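Local coordinates for phage-related protein (Bordetella bronchiseptica RB50, PDB 3BJQ), which is probably a phage coat protein, related in part to the major capsid protein E family and assembling as several copies, at residues His20-Lys32 with Val112-Glu124. Residues are numbered along the deposited sequence; the frame is centred on the assembly and turned at random.
Sequences HARGYRQSTLIGK and VNTVLRIMALAHE. With PG4 (tetraethylene glycol), chain V.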
loop_
_atom_site.group_PDB
_atom_site.type_symbol
_atom_site.label_atom_id
_atom_site.label_comp_id
_atom_site.label_asym_id
_atom_site.label_seq_id
_atom_site.Cartn_x
_atom_site.Cartn_y
_atom_site.Cartn_z
ATOM N N HIS E 20 13.922 -2.695 -19.156
ATOM C CA HIS E 20 15.381 -2.829 -19.063
ATOM C C HIS E 20 16.114 -2.264 -20.301
ATOM O O HIS E 20 17.088 -1.534 -20.144
ATOM C CB HIS E 20 15.774 -4.279 -18.813
ATOM C CG HIS E 20 17.247 -4.518 -18.887
ATOM N ND1 HIS E 20 18.077 -4.378 -17.795
ATOM C CD2 HIS E 20 18.047 -4.860 -19.929
ATOM C CE1 HIS E 20 19.323 -4.641 -18.159
ATOM N NE2 HIS E 20 19.333 -4.933 -19.449
ATOM N N ALA E 21 15.643 -2.587 -21.511
ATOM C CA ALA E 21 16.238 -2.081 -22.755
ATOM C C ALA E 21 16.216 -0.557 -22.827
ATOM O O ALA E 21 17.145 0.035 -23.373
ATOM C CB ALA E 21 15.534 -2.650 -24.016
ATOM N N ARG E 22 15.146 0.064 -22.321
ATOM C CA ARG E 22 15.027 1.534 -22.337
ATOM C C ARG E 22 16.002 2.238 -21.413
ATOM O O ARG E 22 16.296 3.396 -21.621
ATOM C CB ARG E 22 13.623 1.985 -21.955
ATOM C CG ARG E 22 12.579 1.563 -22.914
ATOM C CD ARG E 22 11.286 2.218 -22.574
ATOM N NE ARG E 22 10.248 1.828 -23.522
ATOM C CZ ARG E 22 9.447 0.781 -23.379
ATOM N NH1 ARG E 22 9.550 -0.003 -22.310
ATOM N NH2 ARG E 22 8.528 0.518 -24.307
ATOM N N GLY E 23 16.478 1.534 -20.400
ATOM C CA GLY E 23 17.492 2.054 -19.485
ATOM C C GLY E 23 18.928 1.779 -19.892
ATOM O O GLY E 23 19.851 2.197 -19.182
ATOM N N TYR E 24 19.124 1.097 -21.039
ATOM C CA TYR E 24 20.456 0.756 -21.553
ATOM C C TYR E 24 21.219 2.013 -21.936
ATOM O O TYR E 24 20.703 2.823 -22.689
ATOM C CB TYR E 24 20.337 -0.143 -22.791
ATOM C CG TYR E 24 21.655 -0.619 -23.399
ATOM C CD1 TYR E 24 22.226 -1.814 -22.997
ATOM C CD2 TYR E 24 22.292 0.097 -24.404
ATOM C CE1 TYR E 24 23.421 -2.260 -23.541
ATOM C CE2 TYR E 24 23.504 -0.344 -24.956
ATOM C CZ TYR E 24 24.061 -1.519 -24.501
ATOM O OH TYR E 24 25.227 -1.994 -25.026
ATOM N N ARG E 25 22.430 2.157 -21.405
ATOM C CA ARG E 25 23.293 3.307 -21.643
ATOM C C ARG E 25 24.675 2.862 -22.105
ATOM O O ARG E 25 25.172 1.822 -21.710
ATOM C CB ARG E 25 23.465 4.125 -20.353
ATOM C CG ARG E 25 22.164 4.598 -19.721
ATOM C CD ARG E 25 21.527 5.698 -20.554
ATOM N NE ARG E 25 20.296 6.188 -19.930
ATOM C CZ ARG E 25 19.057 5.826 -20.260
ATOM N NH1 ARG E 25 18.812 4.962 -21.245
ATOM N NH2 ARG E 25 18.039 6.354 -19.594
ATOM N N GLN E 26 25.273 3.658 -22.983
ATOM C CA GLN E 26 26.642 3.476 -23.434
ATOM C C GLN E 26 27.263 4.863 -23.324
ATOM O O GLN E 26 27.190 5.660 -24.244
ATOM C CB GLN E 26 26.662 2.973 -24.880
ATOM C CG GLN E 26 26.533 1.479 -25.040
ATOM C CD GLN E 26 27.824 0.725 -24.799
ATOM O OE1 GLN E 26 28.883 1.314 -24.654
ATOM N NE2 GLN E 26 27.739 -0.587 -24.774
ATOM N N SER E 27 27.853 5.145 -22.171
ATOM C CA SER E 27 28.337 6.478 -21.852
ATOM C C SER E 27 29.477 7.010 -22.739
ATOM O O SER E 27 29.631 8.218 -22.863
ATOM C CB SER E 27 28.769 6.520 -20.386
ATOM O OG SER E 27 29.904 5.678 -20.213
ATOM N N THR E 28 30.257 6.134 -23.370
ATOM C CA THR E 28 31.341 6.603 -24.226
ATOM C C THR E 28 30.901 6.823 -25.692
ATOM O O THR E 28 31.692 7.341 -26.501
ATOM C CB THR E 28 32.587 5.690 -24.164
ATOM O OG1 THR E 28 32.356 4.476 -24.891
ATOM C CG2 THR E 28 32.977 5.416 -22.716
ATOM N N LEU E 29 29.668 6.413 -26.029
ATOM C CA LEU E 29 29.108 6.692 -27.349
ATOM C C LEU E 29 28.398 8.045 -27.257
ATOM O O LEU E 29 27.650 8.289 -26.323
ATOM C CB LEU E 29 28.162 5.589 -27.805
ATOM C CG LEU E 29 28.754 4.177 -27.878
ATOM C CD1 LEU E 29 27.724 3.250 -28.443
ATOM C CD2 LEU E 29 29.998 4.123 -28.713
ATOM N N ILE E 30 28.645 8.925 -28.227
ATOM C CA ILE E 30 28.174 10.301 -28.136
ATOM C C ILE E 30 27.171 10.699 -29.230
ATOM O O ILE E 30 26.712 11.832 -29.243
ATOM C CB ILE E 30 29.370 11.287 -28.085
ATOM C CG1 ILE E 30 30.240 11.158 -29.342
ATOM C CG2 ILE E 30 30.216 11.024 -26.818
ATOM C CD1 ILE E 30 30.982 12.398 -29.735
ATOM N N GLY E 31 26.792 9.764 -30.106
ATOM C CA GLY E 31 25.855 10.054 -31.201
ATOM C C GLY E 31 24.549 10.691 -30.769
ATOM O O GLY E 31 24.070 11.639 -31.393
ATOM N N LYS E 32 23.996 10.210 -29.673
ATOM C CA LYS E 32 22.744 10.759 -29.120
ATOM C C LYS E 32 22.922 12.150 -28.521
ATOM O O LYS E 32 21.944 12.831 -28.225
ATOM C CB LYS E 32 22.158 9.793 -28.093
ATOM C CG LYS E 32 21.858 8.433 -28.670
ATOM C CD LYS E 32 21.416 7.399 -27.635
ATOM C CE LYS E 32 20.734 6.217 -28.332
ATOM N NZ LYS E 32 20.195 5.159 -27.403
ATOM N N VAL E 112 19.884 -9.551 -24.185
ATOM C CA VAL E 112 19.354 -8.356 -24.854
ATOM C C VAL E 112 20.411 -7.262 -24.992
ATOM O O VAL E 112 20.487 -6.589 -26.033
ATOM C CB VAL E 112 18.095 -7.823 -24.126
ATOM C CG1 VAL E 112 17.781 -6.383 -24.542
ATOM C CG2 VAL E 112 16.907 -8.757 -24.399
ATOM N N ASN E 113 21.207 -7.080 -23.939
ATOM C CA ASN E 113 22.321 -6.150 -23.955
ATOM C C ASN E 113 23.235 -6.343 -25.157
ATOM O O ASN E 113 23.716 -5.382 -25.731
ATOM C CB ASN E 113 23.150 -6.302 -22.672
ATOM C CG ASN E 113 22.488 -5.660 -21.458
ATOM O OD1 ASN E 113 21.540 -4.882 -21.573
ATOM N ND2 ASN E 113 22.975 -6.011 -20.301
ATOM N N THR E 114 23.514 -7.592 -25.481
ATOM C CA THR E 114 24.355 -7.948 -26.593
ATOM C C THR E 114 23.883 -7.315 -27.886
ATOM O O THR E 114 24.669 -6.637 -28.588
ATOM C CB THR E 114 24.383 -9.472 -26.719
ATOM O OG1 THR E 114 25.006 -9.991 -25.536
ATOM C CG2 THR E 114 25.122 -9.949 -27.978
ATOM N N VAL E 115 22.600 -7.488 -28.181
ATOM C CA VAL E 115 22.028 -6.922 -29.408
ATOM C C VAL E 115 21.878 -5.391 -29.345
ATOM O O VAL E 115 22.059 -4.705 -30.355
ATOM C CB VAL E 115 20.706 -7.635 -29.797
ATOM C CG1 VAL E 115 20.962 -9.113 -29.937
ATOM C CG2 VAL E 115 19.636 -7.382 -28.780
ATOM N N LEU E 116 21.606 -4.844 -28.161
ATOM C CA LEU E 116 21.508 -3.410 -28.016
ATOM C C LEU E 116 22.863 -2.757 -28.298
ATOM O O LEU E 116 22.912 -1.656 -28.840
ATOM C CB LEU E 116 20.970 -3.021 -26.625
ATOM C CG LEU E 116 19.490 -3.342 -26.360
ATOM C CD1 LEU E 116 19.077 -2.956 -24.955
ATOM C CD2 LEU E 116 18.627 -2.599 -27.391
ATOM N N ARG E 117 23.953 -3.420 -27.925
ATOM C CA ARG E 117 25.288 -2.845 -28.177
ATOM C C ARG E 117 25.611 -2.772 -29.650
ATOM O O ARG E 117 26.244 -1.826 -30.111
ATOM C CB ARG E 117 26.411 -3.614 -27.503
ATOM C CG ARG E 117 27.726 -2.809 -27.660
ATOM C CD ARG E 117 28.923 -3.556 -27.305
ATOM N NE ARG E 117 30.154 -2.753 -27.369
ATOM C CZ ARG E 117 31.019 -2.731 -28.380
ATOM N NH1 ARG E 117 30.788 -3.368 -29.510
ATOM N NH2 ARG E 117 32.121 -2.005 -28.263
ATOM N N ILE E 118 25.220 -3.805 -30.373
ATOM C CA ILE E 118 25.337 -3.831 -31.812
ATOM C C ILE E 118 24.575 -2.674 -32.444
ATOM O O ILE E 118 25.076 -2.000 -33.341
ATOM C CB ILE E 118 24.757 -5.144 -32.381
ATOM C CG1 ILE E 118 25.653 -6.327 -32.033
ATOM C CG2 ILE E 118 24.608 -5.056 -33.879
ATOM C CD1 ILE E 118 26.450 -6.862 -33.220
HETATM N N MSE E 119 23.347 -2.453 -31.985
HETATM C CA MSE E 119 22.533 -1.351 -32.494
HETATM C C MSE E 119 23.109 0.005 -32.112
HETATM O O MSE E 119 22.977 0.987 -32.850
HETATM C CB MSE E 119 21.095 -1.468 -31.976
HETATM C CG MSE E 119 20.310 -2.580 -32.661
HETATM SE SE MSE E 119 18.641 -3.026 -31.760
HETATM C CE MSE E 119 18.049 -4.441 -32.984
ATOM N N ALA E 120 23.711 0.065 -30.939
ATOM C CA ALA E 120 24.314 1.300 -30.443
ATOM C C ALA E 120 25.519 1.734 -31.259
ATOM O O ALA E 120 25.724 2.928 -31.540
ATOM C CB ALA E 120 24.679 1.128 -29.004
ATOM N N LEU E 121 26.313 0.758 -31.673
ATOM C CA LEU E 121 27.503 1.028 -32.448
ATOM C C LEU E 121 27.120 1.407 -33.875
ATOM O O LEU E 121 27.749 2.268 -34.469
ATOM C CB LEU E 121 28.442 -0.200 -32.396
ATOM C CG LEU E 121 29.950 -0.008 -32.575
ATOM C CD1 LEU E 121 30.481 1.159 -31.733
ATOM C CD2 LEU E 121 30.699 -1.311 -32.237
ATOM N N ALA E 122 26.101 0.758 -34.434
ATOM C CA ALA E 122 25.613 1.105 -35.774
ATOM C C ALA E 122 25.062 2.535 -35.771
ATOM O O ALA E 122 25.295 3.307 -36.700
ATOM C CB ALA E 122 24.545 0.144 -36.215
ATOM N N HIS E 123 24.342 2.886 -34.712
ATOM C CA HIS E 123 23.823 4.260 -34.547
ATOM C C HIS E 123 24.956 5.287 -34.481
ATOM O O HIS E 123 24.891 6.342 -35.088
ATOM C CB HIS E 123 22.958 4.334 -33.295
ATOM C CG HIS E 123 22.437 5.690 -33.011
ATOM N ND1 HIS E 123 23.043 6.539 -32.103
ATOM C CD2 HIS E 123 21.398 6.376 -33.535
ATOM C CE1 HIS E 123 22.383 7.678 -32.063
ATOM N NE2 HIS E 123 21.377 7.610 -32.916
ATOM N N GLU E 124 25.987 4.961 -33.714
ATOM C CA GLU E 124 27.153 5.805 -33.591
ATOM C C GLU E 124 27.772 6.103 -34.964
ATOM O O GLU E 124 28.138 7.237 -35.276
ATOM C CB GLU E 124 28.210 5.135 -32.694
ATOM C CG GLU E 124 29.381 6.084 -32.311
ATOM C CD GLU E 124 29.017 7.072 -31.157
ATOM O OE1 GLU E 124 27.822 7.185 -30.818
ATOM O OE2 GLU E 124 29.932 7.722 -30.574
HETATM O O1 PG4 V . 30.039 -2.172 -24.794
HETATM C C1 PG4 V . 30.948 -1.511 -23.906
HETATM C C2 PG4 V . 32.201 -0.980 -24.578
HETATM O O2 PG4 V . 31.858 -0.322 -25.799
HETATM C C3 PG4 V . 32.347 1.017 -25.914
HETATM C C4 PG4 V . 32.276 1.404 -27.379
HETATM O O3 PG4 V . 33.427 0.853 -27.990
HETATM C C5 PG4 V . 33.426 0.918 -29.417
HETATM C C6 PG4 V . 34.845 0.745 -29.942
HETATM O O4 PG4 V . 35.907 1.483 -29.286
HETATM C C7 PG4 V . 35.624 2.611 -28.422
HETATM C C8 PG4 V . 35.789 2.375 -26.909
HETATM O O5 PG4 V . 36.975 3.004 -26.383
HETATM O O HOH W 1 26.137 -4.088 -23.843
HETATM O O HOH W 2 32.314 7.713 -29.299
#
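From Ala-21 opposite Val-112 to Gly-31 beside Glu-124, where the CA atoms come within 5.0 Å, the end of helix 15-22 and the loop after it run along helix 105-131 in the same direction. The pairing illustrates how a connection that is mostly loop is fastened to a helix by a few well-placed side chains. Tyr-24, its CG anti to the backbone N (chi1 -178°), lays one ring face on Leu-116, whose CB sits 3.8 Å from the ring centroid, almost on the normal. Leu-116 CD1 also reaches Ala-21 CB. Asn-113 OD1, at the edge of the Tyr-24 ring, accepts from His-20 NE2 over 3.1 Å, the donor tilted 31° from the carbonyl plane. Tyr-24 OH receives a nearly straight bond from Gln-26 NE2 (2.9 Å), whose amide, together with Arg-117 NE, also grips O1 of a tetraethylene glycol, probably from the crystallisation liquor. Tyr-58 of the second subunit makes a cation-pi contact with Arg-117. Leu-29, which closes the type I beta turn from Gln-26, drops CD1 onto Ala-120 CB at 3.8 Å. Beyond it, the carboxylate of Glu-124 holds two successive amides: Ile-30 N meets the syn lone pair of OE2 at 2.9 Å, and Gly-31 N meets OE1 at 2.9 Å. A water links OE2 to Thr-28 O, and Trp-241 NE1 gives OE2 a further bond. Lys-32 crosses His-123 at about a right angle, its CE over one face of the ring, whose NE2 bonds Thr-266. Around this contact, strands 87-92 and 286-299 pack against helix 105-131, and strand 221-230 meets Leu-29, Ile-30 and Glu-124.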